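Local coordinates for amidohydrolase 3 domain-containing protein (Pyrococcus furiosus, PDB 3ICJ) that is an uncharacterised zinc-binding member of the amidohydrolase family that probably hydrolyses carbon-nitrogen bonds other than peptide bonds, at residues C36-I45 against V55-L66; K328-K339 against V357-F367. One frame throughout, in Å; residues are numbered along the deposited sequence.

Interaction 1. Residues C36-I45 against V55-L66; sequences CMKALINGTI and VSGLVISNERVL
Strands 37-41 and 57-61 run antiparallel, their axes 4.6 Å apart at closest. K38 with I60 and L40 with L58 are the hydrogen-bonded pairs, and each gives both of its backbone bonds. A39 with V59, between them, and M37 with S61, beyond K38-I60, are the non-hydrogen-bonded pairs. I45 with V55 forms a second ladder, its register shifted by two residues, with I45 N to V55 O at 2.9 Å.

One face carries M37, A39 and V59. M37 has CG anti to its backbone nitrogen (chi1 180°), and its chain bends at chi3. M37 CE thus lies 3.8 Å from V59 CG1 and 3.7 Å from L66 CD2. A39 CB meets the other branch of V59, CG2. Helix 71-81 packs on this face through A74, A78 and A81.

The other face carries L40, L58 and I60. L40 and L58 run alongside each other, with L40 CD1 4.2 Å from L58 CD2. L40 CD1 approaches I60 CD1 at 4.0 Å. From the second ladder, I45 CD1 lies against the backbone of the S56-G57 link, 3.6 Å from G57 N, and reaches L58 CB. Y494 of strand 494-497 touches L40 and I60.

S56 and G57 form a classic beta bulge against strand 64-69. S61 to R64 is a type I' turn, so strands 57-61 and 64-69 form a beta hairpin. Strand 37-41 sits beside that hairpin within a four-stranded mixed sheet, with strand 84-87 on its far side. The I45-V55 ladder belongs instead to the sheet containing strand 92-102, so the chain changes sheets at N42-G43.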
loop_
_atom_site.group_PDB
_atom_site.type_symbol
_atom_site.label_atom_id
_atom_site.label_comp_id
_atom_site.label_asym_id
_atom_site.label_seq_id
_atom_site.Cartn_x
_atom_site.Cartn_y
_atom_site.Cartn_z
ATOM N N CYS A 36 -27.718 -9.563 14.272
ATOM C CA CYS A 36 -27.310 -10.531 13.209
ATOM C C CYS A 36 -26.315 -11.574 13.706
ATOM O O CYS A 36 -25.176 -11.238 14.054
ATOM C CB CYS A 36 -26.723 -9.797 11.998
ATOM S SG CYS A 36 -27.942 -9.484 10.716
ATOM N N MET A 37 -26.763 -12.829 13.748
ATOM C CA MET A 37 -25.904 -13.964 14.073
ATOM C C MET A 37 -25.888 -14.946 12.896
ATOM O O MET A 37 -26.935 -15.250 12.327
ATOM C CB MET A 37 -26.357 -14.677 15.365
ATOM C CG MET A 37 -25.466 -15.882 15.728
ATOM S SD MET A 37 -26.219 -17.218 16.692
ATOM C CE MET A 37 -25.389 -17.000 18.250
ATOM N N LYS A 38 -24.701 -15.418 12.528
ATOM C CA LYS A 38 -24.554 -16.496 11.542
ATOM C C LYS A 38 -23.574 -17.594 11.958
ATOM O O LYS A 38 -22.533 -17.333 12.568
ATOM C CB LYS A 38 -24.250 -15.977 10.121
ATOM C CG LYS A 38 -23.099 -14.993 9.989
ATOM C CD LYS A 38 -23.065 -14.348 8.595
ATOM C CE LYS A 38 -24.281 -13.451 8.363
ATOM N NZ LYS A 38 -24.387 -12.991 6.956
ATOM N N ALA A 39 -23.945 -18.829 11.643
ATOM C CA ALA A 39 -23.065 -19.961 11.793
ATOM C C ALA A 39 -22.701 -20.485 10.402
ATOM O O ALA A 39 -23.577 -20.798 9.599
ATOM C CB ALA A 39 -23.720 -21.055 12.652
ATOM N N LEU A 40 -21.405 -20.529 10.114
ATOM C CA LEU A 40 -20.878 -21.175 8.905
ATOM C C LEU A 40 -20.498 -22.591 9.315
ATOM O O LEU A 40 -19.641 -22.779 10.182
ATOM C CB LEU A 40 -19.644 -20.425 8.377
ATOM C CG LEU A 40 -19.652 -18.898 8.385
ATOM C CD1 LEU A 40 -18.273 -18.384 8.004
ATOM C CD2 LEU A 40 -20.693 -18.357 7.427
ATOM N N ILE A 41 -21.149 -23.589 8.717
ATOM C CA ILE A 41 -20.991 -24.999 9.127
ATOM C C ILE A 41 -20.604 -25.900 7.948
ATOM O O ILE A 41 -20.589 -25.435 6.804
ATOM C CB ILE A 41 -22.272 -25.538 9.836
ATOM C CG1 ILE A 41 -23.499 -25.465 8.923
ATOM C CG2 ILE A 41 -22.554 -24.765 11.147
ATOM C CD1 ILE A 41 -24.536 -26.463 9.294
ATOM N N ASN A 42 -20.278 -27.168 8.225
ATOM C CA ASN A 42 -20.021 -28.187 7.179
ATOM C C ASN A 42 -18.945 -27.763 6.135
ATOM O O ASN A 42 -19.091 -27.959 4.923
ATOM C CB ASN A 42 -21.357 -28.642 6.537
ATOM C CG ASN A 42 -21.216 -29.872 5.647
ATOM O OD1 ASN A 42 -20.424 -30.774 5.925
ATOM N ND2 ASN A 42 -22.008 -29.916 4.569
ATOM N N GLY A 43 -17.867 -27.158 6.630
ATOM C CA GLY A 43 -16.727 -26.803 5.781
ATOM C C GLY A 43 -15.438 -26.787 6.576
ATOM O O GLY A 43 -15.404 -27.256 7.713
ATOM N N THR A 44 -14.372 -26.264 5.971
ATOM C CA THR A 44 -13.070 -26.190 6.629
ATOM C C THR A 44 -12.709 -24.732 6.845
ATOM O O THR A 44 -12.539 -23.989 5.883
ATOM C CB THR A 44 -11.956 -26.851 5.804
ATOM O OG1 THR A 44 -12.273 -28.221 5.557
ATOM C CG2 THR A 44 -10.614 -26.776 6.539
ATOM N N ILE A 45 -12.584 -24.337 8.109
ATOM C CA ILE A 45 -12.295 -22.943 8.458
ATOM C C ILE A 45 -10.901 -22.823 9.084
ATOM O O ILE A 45 -10.635 -23.403 10.137
ATOM C CB ILE A 45 -13.390 -22.368 9.388
ATOM C CG1 ILE A 45 -14.758 -22.501 8.708
ATOM C CG2 ILE A 45 -13.111 -20.875 9.703
ATOM C CD1 ILE A 45 -15.847 -23.076 9.561
ATOM N N VAL A 55 -10.930 -25.539 12.000
ATOM C CA VAL A 55 -12.171 -25.941 12.672
ATOM C C VAL A 55 -13.204 -26.253 11.592
ATOM O O VAL A 55 -12.959 -25.993 10.417
ATOM C CB VAL A 55 -12.724 -24.864 13.678
ATOM C CG1 VAL A 55 -11.728 -24.610 14.820
ATOM C CG2 VAL A 55 -13.133 -23.544 12.961
ATOM N N SER A 56 -14.345 -26.830 11.977
ATOM C CA SER A 56 -15.403 -27.147 11.007
ATOM C C SER A 56 -16.652 -26.257 11.120
ATOM O O SER A 56 -17.532 -26.323 10.263
ATOM C CB SER A 56 -15.786 -28.634 11.064
ATOM O OG SER A 56 -16.218 -28.998 12.359
ATOM N N GLY A 57 -16.713 -25.419 12.154
ATOM C CA GLY A 57 -17.855 -24.511 12.347
ATOM C C GLY A 57 -17.458 -23.178 12.955
ATOM O O GLY A 57 -16.581 -23.120 13.825
ATOM N N LEU A 58 -18.107 -22.102 12.500
ATOM C CA LEU A 58 -17.808 -20.764 12.994
ATOM C C LEU A 58 -19.083 -20.008 13.269
ATOM O O LEU A 58 -19.904 -19.831 12.364
ATOM C CB LEU A 58 -16.963 -19.996 11.970
ATOM C CG LEU A 58 -16.224 -18.750 12.446
ATOM C CD1 LEU A 58 -15.098 -19.126 13.375
ATOM C CD2 LEU A 58 -15.702 -17.963 11.235
ATOM N N VAL A 59 -19.257 -19.571 14.517
ATOM C CA VAL A 59 -20.366 -18.688 14.864
ATOM C C VAL A 59 -19.908 -17.232 14.989
ATOM O O VAL A 59 -18.953 -16.922 15.707
ATOM C CB VAL A 59 -21.092 -19.126 16.167
ATOM C CG1 VAL A 59 -22.330 -18.255 16.413
ATOM C CG2 VAL A 59 -21.507 -20.577 16.081
ATOM N N ILE A 60 -20.622 -16.352 14.292
ATOM C CA ILE A 60 -20.332 -14.938 14.224
ATOM C C ILE A 60 -21.538 -14.156 14.724
ATOM O O ILE A 60 -22.674 -14.488 14.379
ATOM C CB ILE A 60 -20.016 -14.543 12.761
ATOM C CG1 ILE A 60 -18.685 -15.161 12.322
ATOM C CG2 ILE A 60 -19.966 -13.038 12.591
ATOM C CD1 ILE A 60 -18.675 -15.559 10.865
ATOM N N SER A 61 -21.310 -13.136 15.554
ATOM C CA SER A 61 -22.379 -12.196 15.883
ATOM C C SER A 61 -21.834 -10.819 16.197
ATOM O O SER A 61 -20.811 -10.693 16.887
ATOM C CB SER A 61 -23.274 -12.704 17.023
ATOM O OG SER A 61 -22.586 -12.755 18.256
ATOM N N ASN A 62 -22.536 -9.804 15.681
ATOM C CA ASN A 62 -22.141 -8.398 15.791
ATOM C C ASN A 62 -20.719 -8.159 15.236
ATOM O O ASN A 62 -19.930 -7.374 15.783
ATOM C CB ASN A 62 -22.333 -7.890 17.235
ATOM C CG ASN A 62 -23.806 -7.884 17.669
ATOM O OD1 ASN A 62 -24.582 -7.023 17.243
ATOM N ND2 ASN A 62 -24.188 -8.836 18.526
ATOM N N GLU A 63 -20.414 -8.878 14.153
ATOM C CA GLU A 63 -19.133 -8.774 13.417
ATOM C C GLU A 63 -17.897 -9.233 14.216
ATOM O O GLU A 63 -16.784 -8.793 13.952
ATOM C CB GLU A 63 -18.944 -7.366 12.825
ATOM C CG GLU A 63 -20.021 -7.001 11.819
ATOM C CD GLU A 63 -20.635 -5.645 12.089
ATOM O OE1 GLU A 63 -19.905 -4.626 12.045
ATOM O OE2 GLU A 63 -21.858 -5.602 12.341
ATOM N N ARG A 64 -18.107 -10.125 15.177
ATOM C CA ARG A 64 -17.026 -10.785 15.906
ATOM C C ARG A 64 -17.252 -12.280 15.946
ATOM O O ARG A 64 -18.386 -12.733 15.848
ATOM C CB ARG A 64 -16.934 -10.273 17.333
ATOM C CG ARG A 64 -16.920 -8.772 17.439
ATOM C CD ARG A 64 -15.691 -8.341 18.150
ATOM N NE ARG A 64 -15.455 -6.918 17.995
ATOM C CZ ARG A 64 -14.298 -6.332 18.274
ATOM N NH1 ARG A 64 -13.279 -7.058 18.723
ATOM N NH2 ARG A 64 -14.162 -5.022 18.110
ATOM N N VAL A 65 -16.173 -13.042 16.102
ATOM C CA VAL A 65 -16.256 -14.491 16.210
ATOM C C VAL A 65 -16.694 -14.834 17.634
ATOM O O VAL A 65 -16.092 -14.392 18.607
ATOM C CB VAL A 65 -14.901 -15.178 15.861
ATOM C CG1 VAL A 65 -14.939 -16.686 16.171
ATOM C CG2 VAL A 65 -14.528 -14.928 14.388
ATOM N N LEU A 66 -17.753 -15.625 17.728
ATOM C CA LEU A 66 -18.347 -16.020 18.995
ATOM C C LEU A 66 -17.827 -17.401 19.405
ATOM O O LEU A 66 -17.595 -17.673 20.591
ATOM C CB LEU A 66 -19.878 -16.070 18.838
ATOM C CG LEU A 66 -20.609 -16.566 20.090
ATOM C CD1 LEU A 66 -20.478 -15.510 21.175
ATOM C CD2 LEU A 66 -22.032 -16.895 19.829
#

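Interaction 2. Residues K328-K339 against V357-F367; sequences KDEIVEVIERAK and VALDAFEEAEF
K339 NZ holds two oxygens, one from each segment. K339 NZ donates to A365 O at 2.8 Å, in the carbonyl plane and on a lone pair. K339 NZ also forms a salt bridge with E336 OE2 at 2.7 Å, on the syn side but 26° out of the carboxylate plane. The K339 chain is extended beyond CG, which carries its amine across to the carbonyl of A365. E366, with positive phi, closes a Schellman motif there.

At the start of helix 328-338, K328 NZ makes a salt bridge with E364 OE1, a weak hydrogen bond of 3.1 Å. D329 joins the network through a long ion pair with K328. D329 OD1 and E364 OE2 are 4.6 Å apart, and one water donates to both. This water probably eases the repulsion between the two carboxylates.

The K328 side chain is also a knob in a hole formed by V357, D360, A361 and E364, with CG over the backbone of A361. K328 CG is anti to the backbone nitrogen (chi1 -175°), and bends at chi2 and chi3 lead the amine to E364.

Farther in, the packing is mostly apolar. I331 CG2 meets A361 CB at 3.6 Å, and I331 CD1 meets V357 CG1. The V332 CG2 methyl lies against A361 O at 3.5 Å. I335 CD1 reaches the F362 ring at its edge, near the ring plane. I335 CG2 touches A365 CB and lies over one face of F367, a CH-pi contact 3.9 Å from the ring centroid.

The helix segments cross at -45°. Behind this contact, A358 and F362 pack on V347 of strand 346-349 and I371 of strand 370-371. D360 makes a salt bridge with R384 of helix 379-388, while R337 makes salt bridges with D275 and E278 of helix 274-280.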
loop_
_atom_site.group_PDB
_atom_site.type_symbol
_atom_site.label_atom_id
_atom_site.label_comp_id
_atom_site.label_asym_id
_atom_site.label_seq_id
_atom_site.Cartn_x
_atom_site.Cartn_y
_atom_site.Cartn_z
ATOM N N LYS A 328 17.819 11.877 11.006
ATOM C CA LYS A 328 17.443 11.371 12.320
ATOM C C LYS A 328 16.713 12.404 13.209
ATOM O O LYS A 328 15.672 12.082 13.749
ATOM C CB LYS A 328 18.650 10.785 13.045
ATOM C CG LYS A 328 18.299 10.128 14.376
ATOM C CD LYS A 328 19.397 10.280 15.378
ATOM C CE LYS A 328 19.537 11.732 15.776
ATOM N NZ LYS A 328 20.785 11.964 16.507
ATOM N N ASP A 329 17.245 13.629 13.324
ATOM C CA ASP A 329 16.644 14.682 14.165
ATOM C C ASP A 329 15.236 15.072 13.690
ATOM O O ASP A 329 14.372 15.441 14.500
ATOM C CB ASP A 329 17.499 15.961 14.173
ATOM C CG ASP A 329 18.809 15.823 14.954
ATOM O OD1 ASP A 329 18.885 15.034 15.915
ATOM O OD2 ASP A 329 19.763 16.563 14.616
ATOM N N GLU A 330 15.026 15.041 12.377
ATOM C CA GLU A 330 13.738 15.452 11.814
ATOM C C GLU A 330 12.673 14.389 12.063
ATOM O O GLU A 330 11.491 14.714 12.262
ATOM C CB GLU A 330 13.874 15.790 10.325
ATOM C CG GLU A 330 14.877 16.925 10.055
ATOM C CD GLU A 330 15.170 17.138 8.577
ATOM O OE1 GLU A 330 15.419 16.152 7.855
ATOM O OE2 GLU A 330 15.187 18.309 8.140
ATOM N N ILE A 331 13.095 13.127 12.069
ATOM C CA ILE A 331 12.191 12.011 12.373
ATOM C C ILE A 331 11.843 12.045 13.863
ATOM O O ILE A 331 10.676 11.985 14.201
ATOM C CB ILE A 331 12.796 10.643 12.004
ATOM C CG1 ILE A 331 13.047 10.560 10.500
ATOM C CG2 ILE A 331 11.886 9.497 12.455
ATOM C CD1 ILE A 331 13.865 9.385 10.114
ATOM N N VAL A 332 12.855 12.150 14.736
ATOM C CA VAL A 332 12.644 12.267 16.192
ATOM C C VAL A 332 11.679 13.414 16.550
ATOM O O VAL A 332 10.799 13.232 17.396
ATOM C CB VAL A 332 13.984 12.371 17.013
ATOM C CG1 VAL A 332 13.703 12.607 18.506
ATOM C CG2 VAL A 332 14.798 11.076 16.869
ATOM N N GLU A 333 11.806 14.555 15.868
ATOM C CA GLU A 333 10.895 15.710 16.069
ATOM C C GLU A 333 9.411 15.340 15.809
ATOM O O GLU A 333 8.530 15.693 16.590
ATOM C CB GLU A 333 11.334 16.894 15.196
ATOM C CG GLU A 333 10.810 18.282 15.610
ATOM C CD GLU A 333 9.543 18.694 14.864
ATOM O OE1 GLU A 333 8.900 19.679 15.294
ATOM O OE2 GLU A 333 9.184 18.040 13.851
ATOM N N VAL A 334 9.155 14.594 14.736
ATOM C CA VAL A 334 7.794 14.159 14.415
ATOM C C VAL A 334 7.306 13.130 15.424
ATOM O O VAL A 334 6.184 13.243 15.918
ATOM C CB VAL A 334 7.683 13.626 12.956
ATOM C CG1 VAL A 334 6.330 12.940 12.712
ATOM C CG2 VAL A 334 7.869 14.756 11.973
ATOM N N ILE A 335 8.167 12.162 15.761
ATOM C CA ILE A 335 7.870 11.161 16.795
ATOM C C ILE A 335 7.466 11.817 18.125
ATOM O O ILE A 335 6.517 11.379 18.786
ATOM C CB ILE A 335 9.054 10.160 17.016
ATOM C CG1 ILE A 335 9.244 9.272 15.787
ATOM C CG2 ILE A 335 8.808 9.279 18.230
ATOM C CD1 ILE A 335 10.554 8.430 15.836
ATOM N N GLU A 336 8.160 12.880 18.515
ATOM C CA GLU A 336 7.834 13.526 19.780
ATOM C C GLU A 336 6.466 14.211 19.743
ATOM O O GLU A 336 5.833 14.381 20.784
ATOM C CB GLU A 336 8.937 14.502 20.203
ATOM C CG GLU A 336 10.237 13.804 20.598
ATOM C CD GLU A 336 10.085 12.923 21.836
ATOM O OE1 GLU A 336 9.392 13.325 22.797
ATOM O OE2 GLU A 336 10.677 11.830 21.855
ATOM N N ARG A 337 6.021 14.597 18.551
ATOM C CA ARG A 337 4.686 15.144 18.361
ATOM C C ARG A 337 3.635 14.030 18.304
ATOM O O ARG A 337 2.487 14.236 18.709
ATOM C CB ARG A 337 4.616 15.984 17.075
ATOM C CG ARG A 337 5.376 17.306 17.113
ATOM C CD ARG A 337 5.280 18.016 15.751
ATOM N NE ARG A 337 4.028 18.770 15.607
ATOM C CZ ARG A 337 3.672 19.465 14.528
ATOM N NH1 ARG A 337 4.448 19.487 13.443
ATOM N NH2 ARG A 337 2.524 20.122 14.527
ATOM N N ALA A 338 4.023 12.855 17.794
ATOM C CA ALA A 338 3.102 11.714 17.701
ATOM C C ALA A 338 2.830 11.072 19.063
ATOM O O ALA A 338 1.712 10.642 19.329
ATOM C CB ALA A 338 3.620 10.666 16.692
ATOM N N LYS A 339 3.864 11.008 19.904
ATOM C CA LYS A 339 3.784 10.440 21.255
ATOM C C LYS A 339 2.569 10.893 22.112
ATOM O O LYS A 339 1.734 10.044 22.446
ATOM C CB LYS A 339 5.087 10.662 22.022
ATOM C CG LYS A 339 6.217 9.709 21.704
ATOM C CD LYS A 339 7.372 10.108 22.609
ATOM C CE LYS A 339 8.478 9.111 22.585
ATOM N NZ LYS A 339 9.686 9.730 23.218
ATOM N N VAL A 357 19.256 5.146 9.779
ATOM C CA VAL A 357 18.676 6.436 10.194
ATOM C C VAL A 357 17.367 6.208 10.964
ATOM O O VAL A 357 17.154 6.799 12.039
ATOM C CB VAL A 357 18.457 7.398 8.975
ATOM C CG1 VAL A 357 17.594 8.637 9.373
ATOM C CG2 VAL A 357 19.807 7.865 8.420
ATOM N N ALA A 358 16.522 5.313 10.434
ATOM C CA ALA A 358 15.246 4.951 11.069
ATOM C C ALA A 358 15.443 4.258 12.424
ATOM O O ALA A 358 14.794 4.622 13.394
ATOM C CB ALA A 358 14.398 4.076 10.137
ATOM N N LEU A 359 16.347 3.283 12.486
ATOM C CA LEU A 359 16.709 2.630 13.753
ATOM C C LEU A 359 17.278 3.590 14.799
ATOM O O LEU A 359 16.877 3.529 15.965
ATOM C CB LEU A 359 17.645 1.439 13.521
ATOM C CG LEU A 359 17.097 0.257 12.705
ATOM C CD1 LEU A 359 18.210 -0.742 12.396
ATOM C CD2 LEU A 359 15.954 -0.428 13.405
ATOM N N ASP A 360 18.176 4.487 14.382
ATOM C CA ASP A 360 18.697 5.541 15.256
ATOM C C ASP A 360 17.587 6.412 15.816
ATOM O O ASP A 360 17.621 6.786 16.984
ATOM C CB ASP A 360 19.666 6.468 14.507
ATOM C CG ASP A 360 21.009 5.814 14.192
ATOM O OD1 ASP A 360 21.332 4.736 14.734
ATOM O OD2 ASP A 360 21.747 6.403 13.383
ATOM N N ALA A 361 16.632 6.770 14.964
ATOM C CA ALA A 361 15.549 7.648 15.368
ATOM C C ALA A 361 14.632 6.976 16.392
ATOM O O ALA A 361 14.228 7.618 17.367
ATOM C CB ALA A 361 14.776 8.101 14.172
ATOM N N PHE A 362 14.325 5.691 16.167
ATOM C CA PHE A 362 13.487 4.912 17.084
ATOM C C PHE A 362 14.183 4.648 18.415
ATOM O O PHE A 362 13.550 4.720 19.471
ATOM C CB PHE A 362 13.039 3.576 16.459
ATOM C CG PHE A 362 12.092 3.720 15.301
ATOM C CD1 PHE A 362 11.192 4.776 15.235
ATOM C CD2 PHE A 362 12.090 2.774 14.276
ATOM C CE1 PHE A 362 10.316 4.901 14.158
ATOM C CE2 PHE A 362 11.220 2.890 13.197
ATOM C CZ PHE A 362 10.332 3.952 13.135
ATOM N N GLU A 363 15.475 4.339 18.351
ATOM C CA GLU A 363 16.296 4.135 19.534
ATOM C C GLU A 363 16.324 5.365 20.426
ATOM O O GLU A 363 16.099 5.259 21.629
ATOM C CB GLU A 363 17.728 3.821 19.142
ATOM C CG GLU A 363 18.142 2.402 19.363
ATOM C CD GLU A 363 19.559 2.292 19.883
ATOM O OE1 GLU A 363 19.739 1.838 21.032
ATOM O OE2 GLU A 363 20.487 2.671 19.145
ATOM N N GLU A 364 16.606 6.522 19.828
ATOM C CA GLU A 364 16.784 7.767 20.579
ATOM C C GLU A 364 15.481 8.198 21.228
ATOM O O GLU A 364 15.463 8.597 22.388
ATOM C CB GLU A 364 17.326 8.882 19.675
ATOM C CG GLU A 364 17.228 10.282 20.283
ATOM C CD GLU A 364 17.970 11.335 19.495
ATOM O OE1 GLU A 364 19.015 11.010 18.890
ATOM O OE2 GLU A 364 17.502 12.492 19.491
ATOM N N ALA A 365 14.390 8.088 20.477
ATOM C CA ALA A 365 13.066 8.465 20.978
ATOM C C ALA A 365 12.413 7.390 21.869
ATOM O O ALA A 365 11.330 7.612 22.398
ATOM C CB ALA A 365 12.148 8.824 19.810
ATOM N N GLU A 366 13.080 6.241 22.011
ATOM C CA GLU A 366 12.593 5.079 22.775
ATOM C C GLU A 366 11.204 4.684 22.310
ATOM O O GLU A 366 10.295 4.478 23.116
ATOM C CB GLU A 366 12.639 5.349 24.293
ATOM C CG GLU A 366 14.055 5.554 24.806
ATOM C CD GLU A 366 14.099 6.281 26.141
ATOM O OE1 GLU A 366 13.646 7.448 26.230
ATOM O OE2 GLU A 366 14.604 5.681 27.101
ATOM N N PHE A 367 11.057 4.593 20.988
ATOM C CA PHE A 367 9.766 4.488 20.379
ATOM C C PHE A 367 9.800 3.285 19.446
ATOM O O PHE A 367 10.657 3.199 18.581
ATOM C CB PHE A 367 9.472 5.783 19.595
ATOM C CG PHE A 367 8.089 5.829 18.967
ATOM C CD1 PHE A 367 7.011 6.356 19.675
ATOM C CD2 PHE A 367 7.883 5.393 17.654
ATOM C CE1 PHE A 367 5.734 6.428 19.091
ATOM C CE2 PHE A 367 6.614 5.439 17.071
ATOM C CZ PHE A 367 5.537 5.961 17.803
HETATM O O HOH W 1 17.002 14.772 17.858
#

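How the interactions relate
Interactions 1 and 2 do not touch. Their centres are 43 Å apart and their nearest atoms about 22 Å. Interaction 1 closes before interaction 2 opens along the chain. Interaction 1 lies away from the two zinc ions, mostly in a four-stranded sheet, with its I45-V55 end in the sheet that includes strand 92-102. Interaction 2 joins two helices next to the parallel strands of the catalytic domain. It is nearer the metals but does not bind them: the I331 side chain is about 13 Å from a bound zinc ion and about 9 Å from the side chain of the zinc ligand H348. That ligand lies on strand 346-349, against which helix 352-365 packs.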